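PDB 4GF0: glutathione S-transferase from Sulfitobacter, which binds glutathione and, as a member of the glutathione S-transferase family, probably conjugates it to electrophilic substrates. Local coordinates for residues T12-V17 and R53-L57; A82-P86 and D158-A162; A98-A103 and L161-L166. All coordinates share one frame; numbering follows the deposited sequence.

Overall arrangement
Contacts 1 and 3 are buried near the centre of the subunit, with contact 2 farther out. Contact 1 holds the tripeptide's cysteinyl part in the thioredoxin-like N-terminal domain. Contact 3 pairs helices 89-111 and 162-170 next to it; the centres of contacts 1 and 3 are about 13 Å apart, and they touch, I13 CD1 lying 3.6 Å from Y165 CE1. The Y165 side chain comes within about 4 Å of the same glutathione, so both contacts line one pocket. Contact 2, its centre about 18 Å from that of contact 1, joins the loop between helices 68-78 and 89-111 to the loop leading into helix 162-170. It shares L161 and A162 with contact 3, whose centre is about 11 Å away.

Contact 1: T12-V17 and R53-L57; sequences TISVAV and RVPAL. With GSH (glutathione), chain D.
P55, behind a cis peptide bond, packs its ring against S14 and V17 of helix 14-23. Its CB lies 3.6 Å from S14 CB, CG reaches V17 CG2 at 4.0 Å, and CD turns to the ligand side, 3.8 Å from I13 CG2 and near glutathione O11. V54 CG2 approaches T12 OG1, the two side chains crossing at about a right angle; that hydroxyl also accepts from S14 OG at 2.6 Å. The V54 backbone grips the cysteinyl unit in both directions: V54 N donates to glutathione O2 at 3.0 Å, and glutathione N2 donates to V54 O at 2.9 Å. This pairing beside a cis-proline is characteristic of the glutathione site in thioredoxin-like domains. The thiol SG2 rests 3.6 Å from T12 CB. R53, bent at chi2 (-70°), brings NH1 in a bent bond to the gamma-glutamyl oxygen OE1, which lies near the guanidinium plane; an alanine here would probably leave OE1 without this donor and that part of the ligand less firmly held. P55 also touches L6 of strand 4-8 and T68 and L71 of helix 68-78, while I13 reaches Y165 and V168 of helix 162-170.

Contact 2: A82-P86 and D158-A162; sequences AGLVP and DFSLA
L161 N donates to L84 O at 3.0 Å, in the carbonyl plane and with an N-H...O angle of 144°, where the two irregular segments come closest, the CA atoms of L84 and S160 being 4.5 Å apart. The same carbonyl oxygen also receives a CA-H...O contact from S160. Next to this bond a water joins the chains, donating both to G83 O and to F159 O and so serving two carbonyls that do not meet directly. L84 is central to the side-chain packing. Its CD2 comes to the edge of the F159 ring, 3.6 Å from CE2 and near the ring plane, with the two side chains running side by side in the same direction. Its CB touches L161 CD2 at 3.7 Å, and these leucines cross at about a right angle. The other methyl of L161, CD1, meets V85 CG2 at 3.6 Å, so the fork of L161 spans both L84 and V85. With chi1 at 71°, S160 OG sits between its backbone N and carbonyl carbon and accepts from A162 N at 3.3 Å, while S160 N is bonded to D163 OD2. This reciprocal use of serine and aspartate resembles the N-capping box known at the corresponding helix of glutathione transferases, although here the serine bond goes to A162. F159 also meets R196 in a cation-pi contact. Beyond the segments, V85 and L161 rest on D73 and A76 of helix 68-78, and P86, S160 and L161 on M95 of helix 89-111. The loop connecting these helices, the passage from thioredoxin-like to helical domain, is thus tied to the loop entering helix 162-170.

Contact 3: A98-A103 and L161-L166; sequences AMYYLA and LADPYL
L102 and Y165 form the tight part of this helix pair. L102 CB stands over one face of the Y165 ring in a CH-pi contact, 4.1 Å from the centroid and offset toward the rim. From there L102 CD1 reaches past the ring to the opposing backbone, 3.5 Å from L166 N, while CD2 meets L166 CD1, the two leucine side chains crossing at about a right angle. The phenol is laid across helix 89-111 by its first torsion, with CG roughly anti to the backbone N (chi1 -151°), and its OH ends 3.3 Å from A103 CB. M99 O approaches the ring obliquely at CE2, although this carbonyl is already taken by A103 N within its own helix. The axes of segments 98-103 and 162-166 run nearly parallel, 22° apart and 9.5 Å at closest approach, in the helical C-terminal domain of the glutathione transferase fold. Toward the N-terminal ends the small alanines let the backbones come closer, M99 CA lying 5.6 Å from A162 CA, while the side-chain contacts are more widely spaced. A98 CB faces A162 CB at 3.9 Å, and M99 CG passes A162 CA at the same spacing. The M99 chain then bends at its last torsion (chi3 67°), leaving SD and CE alongside L161 CB. Neither part opens to solvent: A98 is backed by I148 and L166 by V144, both of helix 123-148, while M99 and Y165 both touch L72 of helix 68-78. On the side of helix 89-111 turned to the dimer partner, the Y100 ring stacks on Y100 of the second subunit, a residue that M99 and A103 also touch. Y165 itself lines the glutathione pocket.

Contact 1: T12-V17 and R53-L57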
loop_
_atom_site.group_PDB
_atom_site.type_symbol
_atom_site.label_atom_id
_atom_site.label_comp_id
_atom_site.label_asym_id
_atom_site.label_seq_id
_atom_site.Cartn_x
_atom_site.Cartn_y
_atom_site.Cartn_z
ATOM N N THR A 12 -14.613 -5.200 -5.913
ATOM C CA THR A 12 -13.187 -5.227 -5.580
ATOM C C THR A 12 -12.680 -3.859 -5.148
ATOM O O THR A 12 -13.402 -2.849 -5.219
ATOM C CB THR A 12 -12.318 -5.755 -6.748
ATOM O OG1 THR A 12 -12.342 -4.821 -7.836
ATOM C CG2 THR A 12 -12.825 -7.116 -7.228
ATOM N N ILE A 13 -11.413 -3.823 -4.744
ATOM C CA ILE A 13 -10.801 -2.602 -4.244
ATOM C C ILE A 13 -10.700 -1.510 -5.316
ATOM O O ILE A 13 -10.602 -0.321 -4.990
ATOM C CB ILE A 13 -9.411 -2.884 -3.622
ATOM C CG1 ILE A 13 -8.993 -1.751 -2.680
ATOM C CG2 ILE A 13 -8.362 -3.156 -4.714
ATOM C CD1 ILE A 13 -9.994 -1.526 -1.543
ATOM N N SER A 14 -10.728 -1.909 -6.588
ATOM C CA SER A 14 -10.716 -0.951 -7.696
ATOM C C SER A 14 -11.854 0.051 -7.591
ATOM O O SER A 14 -11.755 1.168 -8.115
ATOM C CB SER A 14 -10.812 -1.675 -9.045
ATOM O OG SER A 14 -11.944 -2.540 -9.097
ATOM N N VAL A 15 -12.946 -0.341 -6.937
ATOM C CA VAL A 15 -14.103 0.539 -6.819
ATOM C C VAL A 15 -13.775 1.788 -5.991
ATOM O O VAL A 15 -14.388 2.844 -6.182
ATOM C CB VAL A 15 -15.342 -0.215 -6.264
ATOM C CG1 VAL A 15 -16.552 0.693 -6.194
ATOM C CG2 VAL A 15 -15.658 -1.426 -7.151
ATOM N N ALA A 16 -12.797 1.681 -5.093
ATOM C CA ALA A 16 -12.375 2.839 -4.304
ATOM C C ALA A 16 -11.883 3.954 -5.220
ATOM O O ALA A 16 -12.114 5.136 -4.964
ATOM C CB ALA A 16 -11.283 2.456 -3.298
ATOM N N VAL A 17 -11.193 3.582 -6.290
ATOM C CA VAL A 17 -10.661 4.583 -7.200
ATOM C C VAL A 17 -11.816 5.228 -7.964
ATOM O O VAL A 17 -11.842 6.443 -8.160
ATOM C CB VAL A 17 -9.614 3.966 -8.155
ATOM C CG1 VAL A 17 -9.059 5.033 -9.109
ATOM C CG2 VAL A 17 -8.473 3.339 -7.350
ATOM N N ARG A 53 -3.831 -7.653 -11.528
ATOM C CA ARG A 53 -4.778 -7.191 -10.516
ATOM C C ARG A 53 -5.539 -5.988 -11.016
ATOM O O ARG A 53 -5.081 -5.291 -11.925
ATOM C CB ARG A 53 -4.060 -6.781 -9.220
ATOM C CG ARG A 53 -3.024 -7.748 -8.708
ATOM C CD ARG A 53 -3.624 -9.036 -8.164
ATOM N NE ARG A 53 -2.549 -9.875 -7.629
ATOM C CZ ARG A 53 -1.979 -9.670 -6.445
ATOM N NH1 ARG A 53 -2.408 -8.674 -5.669
ATOM N NH2 ARG A 53 -0.990 -10.454 -6.033
ATOM N N VAL A 54 -6.695 -5.734 -10.408
ATOM C CA VAL A 54 -7.364 -4.444 -10.575
ATOM C C VAL A 54 -7.240 -3.715 -9.230
ATOM O O VAL A 54 -7.192 -4.357 -8.180
ATOM C CB VAL A 54 -8.853 -4.607 -10.995
ATOM C CG1 VAL A 54 -8.951 -5.233 -12.380
ATOM C CG2 VAL A 54 -9.610 -5.457 -9.981
ATOM N N PRO A 55 -7.183 -2.376 -9.239
ATOM C CA PRO A 55 -7.333 -1.450 -10.370
ATOM C C PRO A 55 -6.076 -1.239 -11.200
ATOM O O PRO A 55 -4.955 -1.463 -10.730
ATOM C CB PRO A 55 -7.677 -0.133 -9.677
ATOM C CG PRO A 55 -6.901 -0.223 -8.365
ATOM C CD PRO A 55 -7.071 -1.656 -7.955
ATOM N N ALA A 56 -6.283 -0.773 -12.430
ATOM C CA ALA A 56 -5.223 -0.131 -13.194
ATOM C C ALA A 56 -5.873 1.094 -13.804
ATOM O O ALA A 56 -7.076 1.096 -14.090
ATOM C CB ALA A 56 -4.676 -1.065 -14.283
ATOM N N LEU A 57 -5.085 2.139 -14.005
ATOM C CA LEU A 57 -5.617 3.376 -14.560
ATOM C C LEU A 57 -4.802 3.767 -15.774
ATOM O O LEU A 57 -3.574 3.848 -15.702
ATOM C CB LEU A 57 -5.539 4.489 -13.510
ATOM C CG LEU A 57 -6.241 5.808 -13.842
ATOM C CD1 LEU A 57 -7.772 5.627 -13.776
ATOM C CD2 LEU A 57 -5.764 6.894 -12.873
HETATM N N1 GSH D . -2.092 -4.009 -3.703
HETATM C CA1 GSH D . -3.082 -3.987 -4.756
HETATM C C1 GSH D . -3.823 -2.688 -4.731
HETATM O O11 GSH D . -4.208 -2.156 -5.808
HETATM O O12 GSH D . -4.088 -2.133 -3.631
HETATM C CB1 GSH D . -4.084 -5.099 -4.552
HETATM C CG1 GSH D . -4.785 -5.332 -5.893
HETATM C CD1 GSH D . -5.611 -6.620 -5.813
HETATM O OE1 GSH D . -5.153 -7.635 -5.287
HETATM N N2 GSH D . -6.960 -6.622 -6.371
HETATM C CA2 GSH D . -7.749 -7.829 -6.315
HETATM C C2 GSH D . -7.472 -8.609 -7.573
HETATM O O2 GSH D . -7.178 -8.036 -8.613
HETATM C CB2 GSH D . -9.208 -7.513 -6.237
HETATM S SG2 GSH D . -9.576 -6.735 -4.674
HETATM N N3 GSH D . -7.530 -10.065 -7.579
HETATM C CA3 GSH D . -7.263 -10.768 -8.829
HETATM C C3 GSH D . -6.460 -12.023 -8.594
HETATM O O31 GSH D . -5.825 -12.181 -7.513
HETATM O O32 GSH D . -6.405 -12.919 -9.496
#

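Contact 2: A82-P86 and D158-A162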
loop_
_atom_site.group_PDB
_atom_site.type_symbol
_atom_site.label_atom_id
_atom_site.label_comp_id
_atom_site.label_asym_id
_atom_site.label_seq_id
_atom_site.Cartn_x
_atom_site.Cartn_y
_atom_site.Cartn_z
ATOM N N ALA A 82 -11.302 19.221 -5.296
ATOM C CA ALA A 82 -12.127 18.277 -4.544
ATOM C C ALA A 82 -11.719 18.219 -3.075
ATOM O O ALA A 82 -12.456 17.687 -2.251
ATOM C CB ALA A 82 -12.054 16.892 -5.160
ATOM N N GLY A 83 -10.544 18.753 -2.753
ATOM C CA GLY A 83 -10.053 18.754 -1.381
ATOM C C GLY A 83 -9.924 17.369 -0.769
ATOM O O GLY A 83 -10.169 17.179 0.426
ATOM N N LEU A 84 -9.521 16.394 -1.579
ATOM C CA LEU A 84 -9.452 15.009 -1.103
ATOM C C LEU A 84 -8.262 14.714 -0.184
ATOM O O LEU A 84 -8.254 13.700 0.509
ATOM C CB LEU A 84 -9.450 14.044 -2.290
ATOM C CG LEU A 84 -10.767 13.993 -3.075
ATOM C CD1 LEU A 84 -10.579 13.248 -4.398
ATOM C CD2 LEU A 84 -11.831 13.320 -2.228
ATOM N N VAL A 85 -7.259 15.585 -0.191
ATOM C CA VAL A 85 -6.107 15.458 0.702
ATOM C C VAL A 85 -5.983 16.741 1.508
ATOM O O VAL A 85 -5.969 17.839 0.931
ATOM C CB VAL A 85 -4.802 15.233 -0.096
ATOM C CG1 VAL A 85 -3.580 15.184 0.844
ATOM C CG2 VAL A 85 -4.899 13.958 -0.919
ATOM N N PRO A 86 -5.897 16.621 2.842
ATOM C CA PRO A 86 -5.742 17.799 3.702
ATOM C C PRO A 86 -4.462 18.572 3.389
ATOM O O PRO A 86 -3.442 17.986 3.027
ATOM C CB PRO A 86 -5.605 17.206 5.108
ATOM C CG PRO A 86 -6.110 15.829 5.011
ATOM C CD PRO A 86 -5.958 15.363 3.610
ATOM N N ASP A 158 -13.977 15.879 8.024
ATOM C CA ASP A 158 -13.561 15.998 6.631
ATOM C C ASP A 158 -13.356 14.667 5.912
ATOM O O ASP A 158 -12.574 13.825 6.341
ATOM C CB ASP A 158 -12.270 16.815 6.552
ATOM C CG ASP A 158 -12.416 18.184 7.182
ATOM O OD1 ASP A 158 -13.463 18.822 6.966
ATOM O OD2 ASP A 158 -11.496 18.617 7.904
ATOM N N PHE A 159 -14.076 14.504 4.809
ATOM C CA PHE A 159 -13.890 13.404 3.875
ATOM C C PHE A 159 -12.496 13.483 3.249
ATOM O O PHE A 159 -11.962 14.579 3.021
ATOM C CB PHE A 159 -14.951 13.561 2.784
ATOM C CG PHE A 159 -14.990 12.446 1.783
ATOM C CD1 PHE A 159 -15.697 11.284 2.051
ATOM C CD2 PHE A 159 -14.377 12.582 0.547
ATOM C CE1 PHE A 159 -15.762 10.268 1.115
ATOM C CE2 PHE A 159 -14.431 11.563 -0.391
ATOM C CZ PHE A 159 -15.133 10.401 -0.106
ATOM N N SER A 160 -11.900 12.332 2.949
ATOM C CA SER A 160 -10.569 12.312 2.339
ATOM C C SER A 160 -10.387 11.041 1.536
ATOM O O SER A 160 -11.271 10.188 1.506
ATOM C CB SER A 160 -9.476 12.379 3.420
ATOM O OG SER A 160 -9.407 11.162 4.153
ATOM N N LEU A 161 -9.222 10.898 0.904
ATOM C CA LEU A 161 -8.910 9.667 0.180
ATOM C C LEU A 161 -9.017 8.394 1.006
ATOM O O LEU A 161 -9.231 7.319 0.446
ATOM C CB LEU A 161 -7.494 9.712 -0.396
ATOM C CG LEU A 161 -7.189 10.776 -1.438
ATOM C CD1 LEU A 161 -5.722 10.579 -1.825
ATOM C CD2 LEU A 161 -8.116 10.640 -2.661
ATOM N N ALA A 162 -8.858 8.492 2.322
ATOM C CA ALA A 162 -8.908 7.288 3.141
ATOM C C ALA A 162 -10.309 6.689 3.139
ATOM O O ALA A 162 -10.474 5.485 3.314
ATOM C CB ALA A 162 -8.444 7.562 4.568
HETATM O O HOH W 1 -9.518 16.075 2.872
#

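Contact 3: A98-A103 and L161-L166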
loop_
_atom_site.group_PDB
_atom_site.type_symbol
_atom_site.label_atom_id
_atom_site.label_comp_id
_atom_site.label_asym_id
_atom_site.label_seq_id
_atom_site.Cartn_x
_atom_site.Cartn_y
_atom_site.Cartn_z
ATOM N N ALA A 98 -3.962 5.407 7.297
ATOM C CA ALA A 98 -5.140 4.564 7.131
ATOM C C ALA A 98 -5.038 3.802 5.818
ATOM O O ALA A 98 -5.330 2.608 5.759
ATOM C CB ALA A 98 -6.409 5.408 7.155
ATOM N N MET A 99 -4.610 4.493 4.766
ATOM C CA MET A 99 -4.509 3.871 3.443
ATOM C C MET A 99 -3.469 2.752 3.408
ATOM O O MET A 99 -3.732 1.674 2.888
ATOM C CB MET A 99 -4.241 4.922 2.361
ATOM C CG MET A 99 -5.365 5.952 2.252
ATOM S SD MET A 99 -4.844 7.473 1.415
ATOM C CE MET A 99 -4.554 6.863 -0.236
ATOM N N TYR A 100 -2.294 2.995 3.967
ATOM C CA TYR A 100 -1.277 1.948 3.986
ATOM C C TYR A 100 -1.669 0.791 4.886
ATOM O O TYR A 100 -1.321 -0.350 4.591
ATOM C CB TYR A 100 0.096 2.497 4.375
ATOM C CG TYR A 100 0.839 3.102 3.201
ATOM C CD1 TYR A 100 1.638 2.317 2.384
ATOM C CD2 TYR A 100 0.742 4.456 2.916
ATOM C CE1 TYR A 100 2.324 2.860 1.308
ATOM C CE2 TYR A 100 1.418 5.013 1.836
ATOM C CZ TYR A 100 2.211 4.208 1.045
ATOM O OH TYR A 100 2.894 4.752 -0.008
ATOM N N TYR A 101 -2.378 1.074 5.978
ATOM C CA TYR A 101 -2.888 -0.003 6.832
ATOM C C TYR A 101 -3.824 -0.909 6.035
ATOM O O TYR A 101 -3.762 -2.138 6.123
ATOM C CB TYR A 101 -3.630 0.545 8.058
ATOM C CG TYR A 101 -4.222 -0.556 8.902
ATOM C CD1 TYR A 101 -3.433 -1.271 9.787
ATOM C CD2 TYR A 101 -5.562 -0.897 8.793
ATOM C CE1 TYR A 101 -3.957 -2.285 10.552
ATOM C CE2 TYR A 101 -6.103 -1.919 9.567
ATOM C CZ TYR A 101 -5.292 -2.602 10.442
ATOM O OH TYR A 101 -5.806 -3.620 11.209
ATOM N N LEU A 102 -4.714 -0.295 5.268
ATOM C CA LEU A 102 -5.630 -1.066 4.441
ATOM C C LEU A 102 -4.856 -1.875 3.396
ATOM O O LEU A 102 -5.128 -3.062 3.202
ATOM C CB LEU A 102 -6.667 -0.140 3.774
ATOM C CG LEU A 102 -7.609 0.529 4.792
ATOM C CD1 LEU A 102 -8.517 1.534 4.072
ATOM C CD2 LEU A 102 -8.455 -0.484 5.565
ATOM N N ALA A 103 -3.871 -1.248 2.757
ATOM C CA ALA A 103 -3.082 -1.911 1.713
ATOM C C ALA A 103 -2.228 -3.071 2.220
ATOM O O ALA A 103 -2.076 -4.081 1.529
ATOM C CB ALA A 103 -2.184 -0.891 0.993
ATOM N N LEU A 161 -9.222 10.898 0.904
ATOM C CA LEU A 161 -8.910 9.667 0.180
ATOM C C LEU A 161 -9.017 8.394 1.006
ATOM O O LEU A 161 -9.231 7.319 0.446
ATOM C CB LEU A 161 -7.494 9.712 -0.396
ATOM C CG LEU A 161 -7.189 10.776 -1.438
ATOM C CD1 LEU A 161 -5.722 10.579 -1.825
ATOM C CD2 LEU A 161 -8.116 10.640 -2.661
ATOM N N ALA A 162 -8.858 8.492 2.322
ATOM C CA ALA A 162 -8.908 7.288 3.141
ATOM C C ALA A 162 -10.309 6.689 3.139
ATOM O O ALA A 162 -10.474 5.485 3.314
ATOM C CB ALA A 162 -8.444 7.562 4.568
ATOM N N ASP A 163 -11.316 7.529 2.917
ATOM C CA ASP A 163 -12.705 7.102 3.038
ATOM C C ASP A 163 -13.202 6.144 1.942
ATOM O O ASP A 163 -13.788 5.114 2.269
ATOM C CB ASP A 163 -13.621 8.312 3.237
ATOM C CG ASP A 163 -13.286 9.066 4.507
ATOM O OD1 ASP A 163 -13.315 8.425 5.583
ATOM O OD2 ASP A 163 -12.958 10.278 4.425
ATOM N N PRO A 164 -12.962 6.455 0.654
ATOM C CA PRO A 164 -13.366 5.456 -0.344
ATOM C C PRO A 164 -12.639 4.135 -0.149
ATOM O O PRO A 164 -13.223 3.071 -0.325
ATOM C CB PRO A 164 -12.893 6.074 -1.662
ATOM C CG PRO A 164 -12.929 7.536 -1.409
ATOM C CD PRO A 164 -12.498 7.704 0.014
ATOM N N TYR A 165 -11.361 4.223 0.195
ATOM C CA TYR A 165 -10.546 3.050 0.461
ATOM C C TYR A 165 -11.155 2.240 1.606
ATOM O O TYR A 165 -11.375 1.030 1.469
ATOM C CB TYR A 165 -9.108 3.484 0.796
ATOM C CG TYR A 165 -8.027 2.496 0.437
ATOM C CD1 TYR A 165 -8.285 1.128 0.369
ATOM C CD2 TYR A 165 -6.734 2.931 0.190
ATOM C CE1 TYR A 165 -7.271 0.215 0.042
ATOM C CE2 TYR A 165 -5.728 2.042 -0.142
ATOM C CZ TYR A 165 -5.993 0.691 -0.207
ATOM O OH TYR A 165 -4.963 -0.165 -0.528
ATOM N N LEU A 166 -11.460 2.899 2.722
ATOM C CA LEU A 166 -11.999 2.195 3.891
ATOM C C LEU A 166 -13.381 1.637 3.602
ATOM O O LEU A 166 -13.713 0.536 4.024
ATOM C CB LEU A 166 -12.057 3.126 5.106
ATOM C CG LEU A 166 -12.586 2.487 6.389
ATOM C CD1 LEU A 166 -11.648 1.373 6.852
ATOM C CD2 LEU A 166 -12.737 3.564 7.458
#